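Local coordinates for protein AlyGC (Glaciecola chathamensis, PDB 5GKD) that is an alginate lyase of polysaccharide lyase family 6, which breaks down alginate by beta-elimination, and carries a bound calcium ion, at residues 563-568 against 592-597; 587-592 against 615-620; 604-609 against 635-640; 620-625 against 658-663; 679-684 against 703-708. All coordinates share one frame; numbering follows the deposited sequence.

Contact 1: 563-568 against 592-597; sequences FFDAGN and LNKETD
The pair D565 and K594 ties together two successive turns of the C-terminal parallel beta-helix, just past the ends of strands 564-565 and 590-592, neighbours in one sheet, where both run out into loops. K594 does most of the work. Its CG sits beside the backbone N, and the chain then bends at chi2 (-48°) and again at chi4 (77°), which curls the ammonium group back over the end of the other strand. There NZ forms a salt bridge with D565 OD1 at 2.7 Å, meeting the oxygen from above the carboxylate plane, 35° out of it. The same NZ donates to the carbonyl of A566, with NZ to A566 O at 2.9 Å. A water accepts weakly from NZ and donates to D565 OD2 at 2.8 Å, so both carboxylate oxygens are engaged; OD1 has a second cationic partner in R591. Cutting K594 back to an alanine would probably leave the A566 carbonyl without its side-chain donor and D565 with one balancing charge fewer.

Further along, N568 lies across the base of K594, its OD1 3.7 Å from K594 CB, and also packs against N568 of the second subunit. E595, whose carboxylate is held by N603 and R569, shares a water with the N568 amide; that water donates to E595 OE1 at 2.9 Å. On the inner side the contact is purely apolar: L592 CD1 lies 3.7 Å from A566 CB and meets the edge of the F564 ring at CE2, 4.0 Å away.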
# COMPACT_ATOMS: atom_id res chain seq x y z
N PHE A 563 -9.33 1.97 -15.93
CA PHE A 563 -9.66 0.60 -16.31
C PHE A 563 -8.91 -0.42 -15.45
O PHE A 563 -9.52 -1.36 -14.93
CB PHE A 563 -9.37 0.38 -17.80
CG PHE A 563 -9.55 -1.04 -18.23
CD1 PHE A 563 -10.82 -1.56 -18.43
CD2 PHE A 563 -8.46 -1.86 -18.40
CE1 PHE A 563 -10.99 -2.87 -18.80
CE2 PHE A 563 -8.62 -3.17 -18.78
CZ PHE A 563 -9.89 -3.68 -18.98
N PHE A 564 -7.58 -0.27 -15.32
CA PHE A 564 -6.79 -1.21 -14.53
C PHE A 564 -5.82 -0.46 -13.63
O PHE A 564 -5.02 0.35 -14.11
CB PHE A 564 -6.01 -2.21 -15.39
CG PHE A 564 -5.24 -3.23 -14.57
CD1 PHE A 564 -5.87 -4.36 -14.10
CD2 PHE A 564 -3.92 -3.01 -14.23
CE1 PHE A 564 -5.19 -5.28 -13.32
CE2 PHE A 564 -3.22 -3.92 -13.45
CZ PHE A 564 -3.86 -5.07 -13.00
N ASP A 565 -5.85 -0.77 -12.33
CA ASP A 565 -5.03 -0.10 -11.33
C ASP A 565 -4.23 -1.15 -10.57
O ASP A 565 -4.79 -1.92 -9.79
CB ASP A 565 -5.91 0.72 -10.37
CG ASP A 565 -5.11 1.67 -9.49
OD1 ASP A 565 -4.05 2.17 -9.93
OD2 ASP A 565 -5.53 1.94 -8.35
N ALA A 566 -2.92 -1.17 -10.79
CA ALA A 566 -2.04 -2.12 -10.11
C ALA A 566 -1.80 -1.69 -8.67
O ALA A 566 -1.51 -0.52 -8.41
CB ALA A 566 -0.71 -2.25 -10.86
N GLY A 567 -1.89 -2.64 -7.74
CA GLY A 567 -1.53 -2.35 -6.37
C GLY A 567 -0.04 -2.13 -6.20
O GLY A 567 0.78 -2.63 -6.98
N ASN A 568 0.31 -1.35 -5.19
CA ASN A 568 1.72 -1.17 -4.85
C ASN A 568 2.39 -2.52 -4.62
O ASN A 568 1.84 -3.40 -3.95
CB ASN A 568 1.85 -0.28 -3.62
CG ASN A 568 1.67 1.21 -3.94
OD1 ASN A 568 2.64 1.90 -4.25
ND2 ASN A 568 0.44 1.69 -3.88
N LEU A 592 0.61 1.11 -14.25
CA LEU A 592 1.70 0.19 -13.95
C LEU A 592 2.95 0.95 -13.53
O LEU A 592 4.07 0.60 -13.89
CB LEU A 592 2.03 -0.68 -15.15
CG LEU A 592 1.24 -1.94 -15.49
CD1 LEU A 592 0.39 -2.46 -14.36
CD2 LEU A 592 0.45 -1.76 -16.75
N ASN A 593 2.75 2.01 -12.75
CA ASN A 593 3.79 2.97 -12.40
C ASN A 593 3.79 3.28 -10.91
O ASN A 593 4.03 4.42 -10.51
CB ASN A 593 3.61 4.26 -13.19
CG ASN A 593 2.31 4.95 -12.86
OD1 ASN A 593 1.38 4.31 -12.38
ND2 ASN A 593 2.26 6.26 -13.06
N LYS A 594 3.54 2.27 -10.07
CA LYS A 594 3.45 2.52 -8.63
C LYS A 594 4.79 2.57 -7.91
O LYS A 594 4.87 3.13 -6.81
CB LYS A 594 2.57 1.45 -7.97
CG LYS A 594 1.17 1.38 -8.54
CD LYS A 594 0.58 2.79 -8.63
CE LYS A 594 -0.80 2.82 -9.27
NZ LYS A 594 -1.90 2.38 -8.38
N GLU A 595 5.85 2.01 -8.47
CA GLU A 595 7.09 1.84 -7.71
C GLU A 595 8.05 2.98 -8.01
O GLU A 595 9.08 2.83 -8.68
CB GLU A 595 7.71 0.48 -8.02
CG GLU A 595 6.69 -0.62 -8.23
CD GLU A 595 5.77 -0.81 -7.04
OE1 GLU A 595 6.22 -0.58 -5.91
OE2 GLU A 595 4.60 -1.19 -7.24
N THR A 596 7.72 4.13 -7.46
CA THR A 596 8.47 5.35 -7.71
C THR A 596 9.59 5.59 -6.71
O THR A 596 10.18 6.66 -6.69
CB THR A 596 7.52 6.55 -7.73
OG1 THR A 596 6.72 6.52 -6.55
CG2 THR A 596 6.61 6.49 -8.93
N ASP A 597 9.90 4.61 -5.86
CA ASP A 597 11.03 4.73 -4.96
C ASP A 597 12.35 4.28 -5.59
O ASP A 597 13.36 4.22 -4.90
CB ASP A 597 10.75 3.98 -3.67
CG ASP A 597 10.38 2.54 -3.90
OD1 ASP A 597 10.08 2.14 -5.04
OD2 ASP A 597 10.37 1.79 -2.91
O HOH W 1 -4.47 4.38 -7.56
O HOH W 2 4.85 0.91 -3.84

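Contact 2: 587-592 against 615-620; sequences GDLFRL and SDLQGA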
# COMPACT_ATOMS: atom_id res chain seq x y z
N GLY A 587 -10.15 7.92 -16.60
CA GLY A 587 -8.89 7.62 -15.97
C GLY A 587 -7.85 7.15 -16.97
O GLY A 587 -7.91 7.46 -18.16
N ASP A 588 -6.87 6.41 -16.47
CA ASP A 588 -5.92 5.72 -17.33
C ASP A 588 -6.45 4.34 -17.68
O ASP A 588 -7.36 3.81 -17.03
CB ASP A 588 -4.56 5.56 -16.65
CG ASP A 588 -3.99 6.88 -16.18
OD1 ASP A 588 -3.80 7.81 -17.00
OD2 ASP A 588 -3.74 7.00 -14.97
N LEU A 589 -5.87 3.75 -18.73
CA LEU A 589 -6.15 2.37 -19.08
C LEU A 589 -5.40 1.41 -18.16
O LEU A 589 -6.03 0.63 -17.43
CB LEU A 589 -5.77 2.12 -20.54
CG LEU A 589 -6.75 1.61 -21.59
CD1 LEU A 589 -6.14 0.44 -22.35
CD2 LEU A 589 -8.11 1.26 -21.03
N PHE A 590 -4.07 1.45 -18.18
CA PHE A 590 -3.25 0.58 -17.35
C PHE A 590 -2.31 1.43 -16.50
O PHE A 590 -1.48 2.17 -17.03
CB PHE A 590 -2.46 -0.43 -18.20
CG PHE A 590 -3.32 -1.48 -18.84
CD1 PHE A 590 -3.68 -2.61 -18.14
CD2 PHE A 590 -3.81 -1.32 -20.12
CE1 PHE A 590 -4.48 -3.57 -18.71
CE2 PHE A 590 -4.60 -2.27 -20.70
CZ PHE A 590 -4.94 -3.40 -19.99
N ARG A 591 -2.45 1.32 -15.18
CA ARG A 591 -1.63 2.05 -14.23
C ARG A 591 -0.60 1.08 -13.67
O ARG A 591 -0.89 0.32 -12.75
CB ARG A 591 -2.51 2.67 -13.15
CG ARG A 591 -3.32 3.85 -13.67
CD ARG A 591 -4.56 4.11 -12.85
NE ARG A 591 -4.26 4.54 -11.49
CZ ARG A 591 -3.83 5.75 -11.17
NH1 ARG A 591 -3.63 6.65 -12.12
NH2 ARG A 591 -3.58 6.06 -9.91
N LEU A 592 0.61 1.11 -14.25
CA LEU A 592 1.70 0.19 -13.95
C LEU A 592 2.95 0.95 -13.53
O LEU A 592 4.07 0.60 -13.89
CB LEU A 592 2.03 -0.68 -15.15
CG LEU A 592 1.24 -1.94 -15.49
CD1 LEU A 592 0.39 -2.46 -14.36
CD2 LEU A 592 0.45 -1.76 -16.75
N SER A 615 -10.71 4.69 -27.65
CA SER A 615 -11.24 5.97 -28.08
C SER A 615 -11.81 6.76 -26.91
O SER A 615 -12.57 6.22 -26.10
CB SER A 615 -12.32 5.77 -29.15
OG SER A 615 -12.71 7.01 -29.70
N ASP A 616 -11.46 8.04 -26.84
CA ASP A 616 -11.94 8.97 -25.81
C ASP A 616 -11.51 8.52 -24.41
O ASP A 616 -12.32 8.29 -23.51
CB ASP A 616 -13.47 9.13 -25.91
CG ASP A 616 -14.00 10.24 -25.01
OD1 ASP A 616 -13.21 11.16 -24.67
OD2 ASP A 616 -15.19 10.19 -24.64
N LEU A 617 -10.19 8.39 -24.26
CA LEU A 617 -9.55 8.03 -23.00
C LEU A 617 -8.81 9.26 -22.50
O LEU A 617 -7.86 9.72 -23.15
CB LEU A 617 -8.59 6.86 -23.20
CG LEU A 617 -7.52 6.51 -22.16
CD1 LEU A 617 -8.15 5.89 -20.94
CD2 LEU A 617 -6.46 5.56 -22.73
N GLN A 618 -9.22 9.81 -21.36
CA GLN A 618 -8.57 11.03 -20.90
C GLN A 618 -7.14 10.77 -20.45
O GLN A 618 -6.27 11.64 -20.61
CB GLN A 618 -9.38 11.68 -19.78
CG GLN A 618 -10.81 12.04 -20.14
CD GLN A 618 -10.87 12.80 -21.43
OE1 GLN A 618 -10.40 13.93 -21.52
NE2 GLN A 618 -11.44 12.18 -22.46
N GLY A 619 -6.86 9.60 -19.89
CA GLY A 619 -5.56 9.28 -19.35
C GLY A 619 -4.69 8.56 -20.36
O GLY A 619 -4.95 8.58 -21.57
N ALA A 620 -3.65 7.92 -19.86
CA ALA A 620 -2.74 7.21 -20.75
C ALA A 620 -3.22 5.79 -20.99
O ALA A 620 -3.84 5.16 -20.14
CB ALA A 620 -1.33 7.19 -20.18
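D588 places its CG beside the backbone N (chi1 -55°), which brings the carboxylate up to the amide of A620, while L617 swings its CG to the far side from its own N (chi1 164°) and lays its two methyls against G587 and L589. The carboxylate bond is well made: A620 N donates to D588 OD1 at 2.9 Å, meeting the anti lone pair of that oxygen, the one facing away from OD2. The other oxygen is engaged within the same segment, as R591 NH1 meets D588 OD2 at 2.9 Å with the oxygen lying in the guanidinium plane.

Backbone bonds flank this carboxylate. L589 N donates to A620 O at 2.8 Å, almost straight, whereas G619 N to G587 O is bent and weak. G619 CA comes within 3.3 Å of D588 OD1, and a CB on that residue would collide with both D588 OD1 and G587 O. The methyl CD1 of L617 touches G587 O, and the L617 and L589 side chains cross at roughly a right angle, L617 CD2 4.1 Å from L589 CG; I585 and V648 also pack on L617.

All of this happens at a corner of the parallel beta-helix, where a turn leads into strand 590-592 and the next coil arrives on its way to strand 622-625. Because D588 is buried, its charge is likely to depend on R591 for balance, with K623 adding only a long, weak ion pair; the carboxylate thus serves as a fixed acceptor for the turn of the following coil.

Contact 3: 604-609 against 635-640; sequences VEYLTI and GPHVVM
From Y606-H637 to I609-M640, strands 606-609 and 637-640 run parallel in exact register, 4.8 Å between axes and 5° apart in direction, with L607 N donating to H637 O, V639 N to L607 O and I609 N to V639 O. At the entrance to the pair, E605 O is gripped twice by H637: backbone N comes to it at 2.7 Å, and ring ND1 at 2.9 Å from the opposite face of the carbonyl plane. With H637 CG beside its backbone N (chi1 -50°), the imidazole can fold back so that this oxygen lies in the ring plane.

The same ring is covered by Y606. The two lie side by side in an offset stack, centroids 4.3 Å apart and planes at 21°, with Y606 CE1 over the centre of the imidazole. E605 runs alongside as well, its OE2 3.4 Å from H637 CE1. This is the stacking of like positions on successive coils that marks a parallel beta-helix, here on the side of the C-terminal helix that meets the N-terminal one: R234 binds E605 OE2, D258 takes Y606 OH, and H259 bonds to H637 NE2. E605 OE1 is held by Y602.

Beyond the rings, water bridges T608 OG1 and H637 O. The other face of the strands, carrying L607, I609, V638 and M640, turns to the interior. There the methyl CE of M640, at the end of an extended chain, touches I609 CD1 at 3.6 Å and L607 CD1 at 3.7 Å; V638 CG1 flanks L607 CD1.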
# COMPACT_ATOMS: atom_id res chain seq x y z
N VAL A 604 5.19 -5.16 -14.10
CA VAL A 604 4.77 -6.01 -15.21
C VAL A 604 5.97 -6.48 -16.02
O VAL A 604 6.84 -5.68 -16.39
CB VAL A 604 3.75 -5.28 -16.12
CG1 VAL A 604 4.34 -3.98 -16.68
CG2 VAL A 604 3.28 -6.19 -17.25
N GLU A 605 6.03 -7.78 -16.32
CA GLU A 605 7.11 -8.29 -17.15
C GLU A 605 6.83 -8.08 -18.64
O GLU A 605 7.69 -7.57 -19.36
CB GLU A 605 7.36 -9.77 -16.85
CG GLU A 605 8.63 -10.33 -17.50
CD GLU A 605 9.92 -9.73 -16.97
OE1 GLU A 605 9.91 -9.06 -15.91
OE2 GLU A 605 10.97 -9.93 -17.61
N TYR A 606 5.64 -8.47 -19.11
CA TYR A 606 5.22 -8.33 -20.50
C TYR A 606 3.88 -7.62 -20.56
O TYR A 606 2.88 -8.18 -20.11
CB TYR A 606 5.11 -9.68 -21.21
CG TYR A 606 6.36 -10.49 -21.23
CD1 TYR A 606 7.33 -10.29 -22.22
CD2 TYR A 606 6.57 -11.47 -20.29
CE1 TYR A 606 8.50 -11.05 -22.24
CE2 TYR A 606 7.71 -12.22 -20.30
CZ TYR A 606 8.67 -12.01 -21.27
OH TYR A 606 9.79 -12.79 -21.24
N LEU A 607 3.85 -6.42 -21.11
CA LEU A 607 2.62 -5.73 -21.47
C LEU A 607 2.45 -5.81 -22.98
O LEU A 607 3.29 -5.29 -23.72
CB LEU A 607 2.69 -4.26 -21.03
CG LEU A 607 1.46 -3.45 -20.70
CD1 LEU A 607 1.65 -2.02 -21.15
CD2 LEU A 607 0.17 -4.03 -21.22
N THR A 608 1.36 -6.43 -23.43
CA THR A 608 1.09 -6.58 -24.86
C THR A 608 -0.32 -6.11 -25.18
O THR A 608 -1.28 -6.57 -24.56
CB THR A 608 1.28 -8.04 -25.31
OG1 THR A 608 2.64 -8.42 -25.16
CG2 THR A 608 0.90 -8.19 -26.78
N ILE A 609 -0.44 -5.20 -26.15
CA ILE A 609 -1.74 -4.72 -26.65
C ILE A 609 -1.69 -4.77 -28.17
O ILE A 609 -0.93 -4.01 -28.78
CB ILE A 609 -2.07 -3.30 -26.17
CG1 ILE A 609 -2.19 -3.22 -24.66
CG2 ILE A 609 -3.38 -2.83 -26.78
CD1 ILE A 609 -2.49 -1.82 -24.17
N GLY A 635 12.73 -6.95 -17.78
CA GLY A 635 11.50 -6.28 -18.11
C GLY A 635 11.44 -4.90 -17.50
O GLY A 635 12.36 -4.48 -16.80
N PRO A 636 10.36 -4.16 -17.77
CA PRO A 636 9.22 -4.49 -18.63
C PRO A 636 9.50 -4.62 -20.13
O PRO A 636 10.40 -3.98 -20.66
CB PRO A 636 8.26 -3.33 -18.38
CG PRO A 636 8.64 -2.79 -17.06
CD PRO A 636 10.13 -2.92 -17.02
N HIS A 637 8.73 -5.47 -20.79
CA HIS A 637 8.64 -5.51 -22.24
C HIS A 637 7.28 -4.93 -22.61
O HIS A 637 6.26 -5.44 -22.15
CB HIS A 637 8.74 -6.93 -22.80
CG HIS A 637 9.89 -7.74 -22.30
ND1 HIS A 637 9.96 -8.21 -21.00
CD2 HIS A 637 10.99 -8.22 -22.93
CE1 HIS A 637 11.07 -8.92 -20.86
NE2 HIS A 637 11.71 -8.94 -22.02
N VAL A 638 7.27 -3.87 -23.41
CA VAL A 638 6.03 -3.21 -23.83
C VAL A 638 5.92 -3.33 -25.34
O VAL A 638 6.75 -2.79 -26.08
CB VAL A 638 6.00 -1.74 -23.38
CG1 VAL A 638 4.72 -1.09 -23.83
CG2 VAL A 638 6.14 -1.67 -21.88
N VAL A 639 4.90 -4.05 -25.80
CA VAL A 639 4.73 -4.39 -27.21
C VAL A 639 3.33 -3.99 -27.61
O VAL A 639 2.36 -4.51 -27.06
CB VAL A 639 4.96 -5.89 -27.46
CG1 VAL A 639 4.57 -6.24 -28.89
CG2 VAL A 639 6.39 -6.28 -27.18
N MET A 640 3.21 -3.05 -28.56
CA MET A 640 1.91 -2.57 -29.00
C MET A 640 1.87 -2.47 -30.51
O MET A 640 2.59 -1.66 -31.10
CB MET A 640 1.58 -1.23 -28.36
CG MET A 640 1.49 -1.30 -26.86
SD MET A 640 0.65 0.09 -26.12
CE MET A 640 0.79 -0.36 -24.38
O HOH W 3 5.27 -7.72 -24.03

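Contact 4: 620-625 against 658-663; sequences AIAKVY and ASLILH
Strands 622-625 and 660-663, whose V624 and L662 meet inside and Y625 and H663 outside, pair in parallel as neighbours within one sheet of the C-terminal domain. Their backbones exchange near-straight bonds: I661 N to A622 O, V624 N to I661 O, and H663 N to V624 O, the last at 3.0 Å. Ahead of them, in the turn, I621 N bends over to S659 O at 2.8 Å.

Matching positions stack coil on coil, as they do along a parallel beta-helix. The rings of Y625 and H663 are face to face, centroids 4.2 Å apart and planes at 28°, with Y625 CE2 over the middle of the imidazole. Both have CG anti to the backbone N (chi1 -177° and 180°), which points them the same way. D598 takes Y625 OH, and E684 takes H663 ND1. A valine at H663 would probably cost Y625 its stacking partner and leave E684 OE1 without the imidazole nitrogen. On the inner face, L660 CD1 rests on A622 CB at 3.6 Å, beside M640. V624 CG1 comes unusually close to L662 CD2, 3.4 Å, with V624 in an eclipsed torsion, so the exact placing of that methyl is doubtful.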
# COMPACT_ATOMS: atom_id res chain seq x y z
N ALA A 620 -3.65 7.92 -19.86
CA ALA A 620 -2.74 7.21 -20.75
C ALA A 620 -3.22 5.79 -20.99
O ALA A 620 -3.84 5.16 -20.14
CB ALA A 620 -1.33 7.19 -20.18
N ILE A 621 -2.93 5.30 -22.20
CA ILE A 621 -2.98 3.87 -22.49
C ILE A 621 -2.22 3.07 -21.43
O ILE A 621 -2.70 2.06 -20.92
CB ILE A 621 -2.40 3.60 -23.89
CG1 ILE A 621 -3.17 4.38 -24.95
CG2 ILE A 621 -2.33 2.10 -24.17
CD1 ILE A 621 -2.40 4.52 -26.26
N ALA A 622 -1.01 3.51 -21.11
CA ALA A 622 -0.21 2.81 -20.12
C ALA A 622 0.81 3.77 -19.54
O ALA A 622 1.40 4.58 -20.27
CB ALA A 622 0.51 1.60 -20.74
N LYS A 623 1.00 3.69 -18.23
CA LYS A 623 2.09 4.35 -17.54
C LYS A 623 2.87 3.24 -16.87
O LYS A 623 2.35 2.58 -15.97
CB LYS A 623 1.58 5.36 -16.50
CG LYS A 623 0.44 6.24 -16.97
CD LYS A 623 0.17 7.35 -15.98
CE LYS A 623 -0.64 8.46 -16.64
NZ LYS A 623 -0.93 9.59 -15.74
N VAL A 624 4.08 2.97 -17.34
CA VAL A 624 4.83 1.88 -16.76
C VAL A 624 6.23 2.36 -16.40
O VAL A 624 6.88 3.07 -17.17
CB VAL A 624 4.82 0.62 -17.66
CG1 VAL A 624 4.10 0.85 -18.97
CG2 VAL A 624 6.16 0.04 -17.82
N TYR A 625 6.66 2.03 -15.18
CA TYR A 625 7.78 2.70 -14.55
C TYR A 625 8.69 1.69 -13.87
O TYR A 625 8.22 0.84 -13.11
CB TYR A 625 7.26 3.75 -13.55
CG TYR A 625 8.33 4.57 -12.89
CD1 TYR A 625 9.02 4.11 -11.77
CD2 TYR A 625 8.63 5.84 -13.36
CE1 TYR A 625 9.99 4.87 -11.16
CE2 TYR A 625 9.58 6.61 -12.76
CZ TYR A 625 10.27 6.13 -11.67
OH TYR A 625 11.23 6.92 -11.10
N ALA A 658 0.88 12.44 -21.76
CA ALA A 658 1.26 11.43 -22.74
C ALA A 658 0.11 10.46 -22.95
O ALA A 658 -0.72 10.26 -22.06
CB ALA A 658 2.51 10.66 -22.30
N SER A 659 0.06 9.86 -24.14
CA SER A 659 -0.82 8.73 -24.36
C SER A 659 -0.18 7.44 -23.88
O SER A 659 -0.88 6.44 -23.72
CB SER A 659 -1.17 8.59 -25.84
OG SER A 659 0.01 8.37 -26.60
N LEU A 660 1.13 7.47 -23.67
CA LEU A 660 1.92 6.30 -23.29
C LEU A 660 3.21 6.84 -22.70
O LEU A 660 3.93 7.58 -23.38
CB LEU A 660 2.18 5.44 -24.51
CG LEU A 660 2.79 4.06 -24.40
CD1 LEU A 660 1.84 3.12 -23.69
CD2 LEU A 660 3.05 3.54 -25.80
N ILE A 661 3.51 6.53 -21.44
CA ILE A 661 4.77 7.00 -20.88
C ILE A 661 5.51 5.81 -20.29
O ILE A 661 5.01 5.11 -19.40
CB ILE A 661 4.60 8.14 -19.85
CG1 ILE A 661 5.98 8.56 -19.35
CG2 ILE A 661 3.69 7.76 -18.71
CD1 ILE A 661 5.99 9.85 -18.63
N LEU A 662 6.72 5.58 -20.79
CA LEU A 662 7.48 4.37 -20.54
C LEU A 662 8.83 4.78 -19.95
O LEU A 662 9.68 5.33 -20.66
CB LEU A 662 7.63 3.56 -21.82
CG LEU A 662 6.31 3.27 -22.53
CD1 LEU A 662 6.52 2.40 -23.77
CD2 LEU A 662 5.38 2.56 -21.60
N HIS A 663 9.01 4.49 -18.66
CA HIS A 663 10.22 4.84 -17.93
C HIS A 663 10.91 3.56 -17.48
O HIS A 663 10.35 2.78 -16.70
CB HIS A 663 9.88 5.76 -16.74
CG HIS A 663 11.06 6.16 -15.92
ND1 HIS A 663 11.36 7.48 -15.65
CD2 HIS A 663 12.01 5.43 -15.28
CE1 HIS A 663 12.44 7.54 -14.89
NE2 HIS A 663 12.85 6.31 -14.65

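Contact 5: 679-684 against 703-708; sequences APIIFE and PEPVVR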
# COMPACT_ATOMS: atom_id res chain seq x y z
N ALA A 679 -2.26 12.59 -27.24
CA ALA A 679 -1.02 13.00 -26.62
C ALA A 679 0.11 12.09 -27.12
O ALA A 679 -0.13 10.97 -27.56
CB ALA A 679 -1.17 12.93 -25.10
N PRO A 680 1.35 12.57 -27.06
CA PRO A 680 2.46 11.81 -27.66
C PRO A 680 2.84 10.58 -26.85
O PRO A 680 2.43 10.38 -25.70
CB PRO A 680 3.59 12.84 -27.66
CG PRO A 680 3.28 13.72 -26.50
CD PRO A 680 1.79 13.86 -26.52
N ILE A 681 3.64 9.73 -27.49
CA ILE A 681 4.38 8.67 -26.81
C ILE A 681 5.62 9.29 -26.17
O ILE A 681 6.29 10.12 -26.79
CB ILE A 681 4.78 7.58 -27.82
CG1 ILE A 681 3.54 6.91 -28.41
CG2 ILE A 681 5.71 6.56 -27.19
CD1 ILE A 681 3.89 6.04 -29.61
N ILE A 682 5.94 8.91 -24.94
CA ILE A 682 7.10 9.48 -24.26
C ILE A 682 7.95 8.36 -23.68
O ILE A 682 7.46 7.57 -22.86
CB ILE A 682 6.72 10.48 -23.16
CG1 ILE A 682 5.92 11.65 -23.72
CG2 ILE A 682 7.99 11.01 -22.50
CD1 ILE A 682 5.64 12.75 -22.72
N PHE A 683 9.21 8.30 -24.10
CA PHE A 683 10.18 7.37 -23.56
C PHE A 683 11.08 8.11 -22.58
O PHE A 683 11.55 9.22 -22.86
CB PHE A 683 11.03 6.74 -24.67
CG PHE A 683 10.23 5.87 -25.59
CD1 PHE A 683 9.89 4.59 -25.23
CD2 PHE A 683 9.81 6.35 -26.82
CE1 PHE A 683 9.14 3.80 -26.08
CE2 PHE A 683 9.07 5.56 -27.67
CZ PHE A 683 8.73 4.29 -27.29
N GLU A 684 11.30 7.49 -21.43
CA GLU A 684 12.29 7.92 -20.46
C GLU A 684 13.22 6.71 -20.26
O GLU A 684 13.01 5.86 -19.39
CB GLU A 684 11.59 8.41 -19.16
CG GLU A 684 10.69 9.64 -19.39
CD GLU A 684 10.09 10.23 -18.12
OE1 GLU A 684 9.99 9.51 -17.11
OE2 GLU A 684 9.70 11.43 -18.14
N PRO A 703 1.67 14.66 -31.71
CA PRO A 703 3.11 14.94 -31.79
C PRO A 703 3.90 13.65 -31.95
O PRO A 703 3.49 12.58 -31.49
CB PRO A 703 3.42 15.63 -30.46
CG PRO A 703 2.14 16.20 -30.04
CD PRO A 703 1.08 15.24 -30.50
N GLU A 704 5.06 13.76 -32.63
CA GLU A 704 6.04 12.70 -32.77
C GLU A 704 6.45 12.17 -31.40
O GLU A 704 6.40 12.92 -30.43
CB GLU A 704 7.31 13.20 -33.47
CG GLU A 704 7.18 13.43 -34.95
CD GLU A 704 8.13 14.51 -35.42
OE1 GLU A 704 9.30 14.49 -34.98
OE2 GLU A 704 7.68 15.40 -36.18
N PRO A 705 6.88 10.91 -31.31
CA PRO A 705 7.35 10.37 -30.03
C PRO A 705 8.44 11.23 -29.40
O PRO A 705 9.33 11.73 -30.08
CB PRO A 705 7.86 8.98 -30.41
CG PRO A 705 6.99 8.59 -31.57
CD PRO A 705 6.78 9.86 -32.34
N VAL A 706 8.35 11.41 -28.08
CA VAL A 706 9.34 12.17 -27.32
C VAL A 706 10.30 11.19 -26.67
O VAL A 706 9.88 10.26 -25.98
CB VAL A 706 8.66 13.04 -26.24
CG1 VAL A 706 9.72 13.70 -25.38
CG2 VAL A 706 7.74 14.07 -26.87
N VAL A 707 11.60 11.41 -26.86
CA VAL A 707 12.63 10.62 -26.19
C VAL A 707 13.38 11.53 -25.23
O VAL A 707 14.00 12.52 -25.63
CB VAL A 707 13.59 9.95 -27.18
CG1 VAL A 707 14.71 9.26 -26.43
CG2 VAL A 707 12.86 8.95 -28.02
N ARG A 708 13.32 11.19 -23.95
CA ARG A 708 14.12 11.80 -22.90
C ARG A 708 15.13 10.74 -22.46
O ARG A 708 14.75 9.69 -21.93
CB ARG A 708 13.23 12.26 -21.74
CG ARG A 708 12.00 13.06 -22.18
CD ARG A 708 10.98 13.24 -21.03
NE ARG A 708 9.90 14.13 -21.42
CZ ARG A 708 8.72 14.23 -20.81
NH1 ARG A 708 8.44 13.47 -19.75
NH2 ARG A 708 7.81 15.08 -21.26
O HOH W 4 4.02 10.17 -30.36
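Backbone bonds come first: V706 N to I681 O, F683 N to V706 O and R708 N to F683 O, all close to straight, set strands 681-684 and 706-708 parallel, 4.7 Å apart between axes. At the start of strand 681-684 a water links the two segments, accepting from I681 N at 2.9 Å and donating to P703 O.

The charged contact is E684 with R708. The arginine, extended from CG to NE, runs beside the glutamate and puts NH1 2.9 Å from E684 OE2, which lies in the guanidinium plane and is met on its anti side. The two flat groups are turned 44° against each other. I682 CG2 covers one face of the guanidinium, 3.7 Å from R708 CZ. The other glutamate oxygen, OE1, is already engaged by H663.

Among the apolar contacts, I682 CG1 lies against V706 CB at 4.0 Å. On the face of the sheet that carries F683 and V707, F683 CD2 touches V707 CG2, while at the turn P680 CB meets P703 CB at 4.0 Å. Side chains repeating position by position between in-register strands are the signature of a parallel beta-helix, here at the sheet's last strand in the chain, 706-709.

Contacts 1, 2, 4 and 5 all reach one parallel sheet of the C-terminal beta-helix, with strands 564-565, 590-592, 622-625, 660-663, 681-685 and 706-709 in succession; contact 3 belongs to a different face of the coils, and its inner side chains pack against those of contact 4. Contacts 2, 3 and 4 are largely buried, whereas contacts 1 and 5 are only partly so, and contact 5 has the most exposed residues. Their chemistry follows: ammonium or guanidinium against carboxylate across contacts 1 and 5, a buried aspartate capturing a backbone amide in contact 2, and tyrosine-histidine stacks above aliphatic interiors in 3 and 4. L592 joins contacts 1 and 2, A620 contacts 2 and 4.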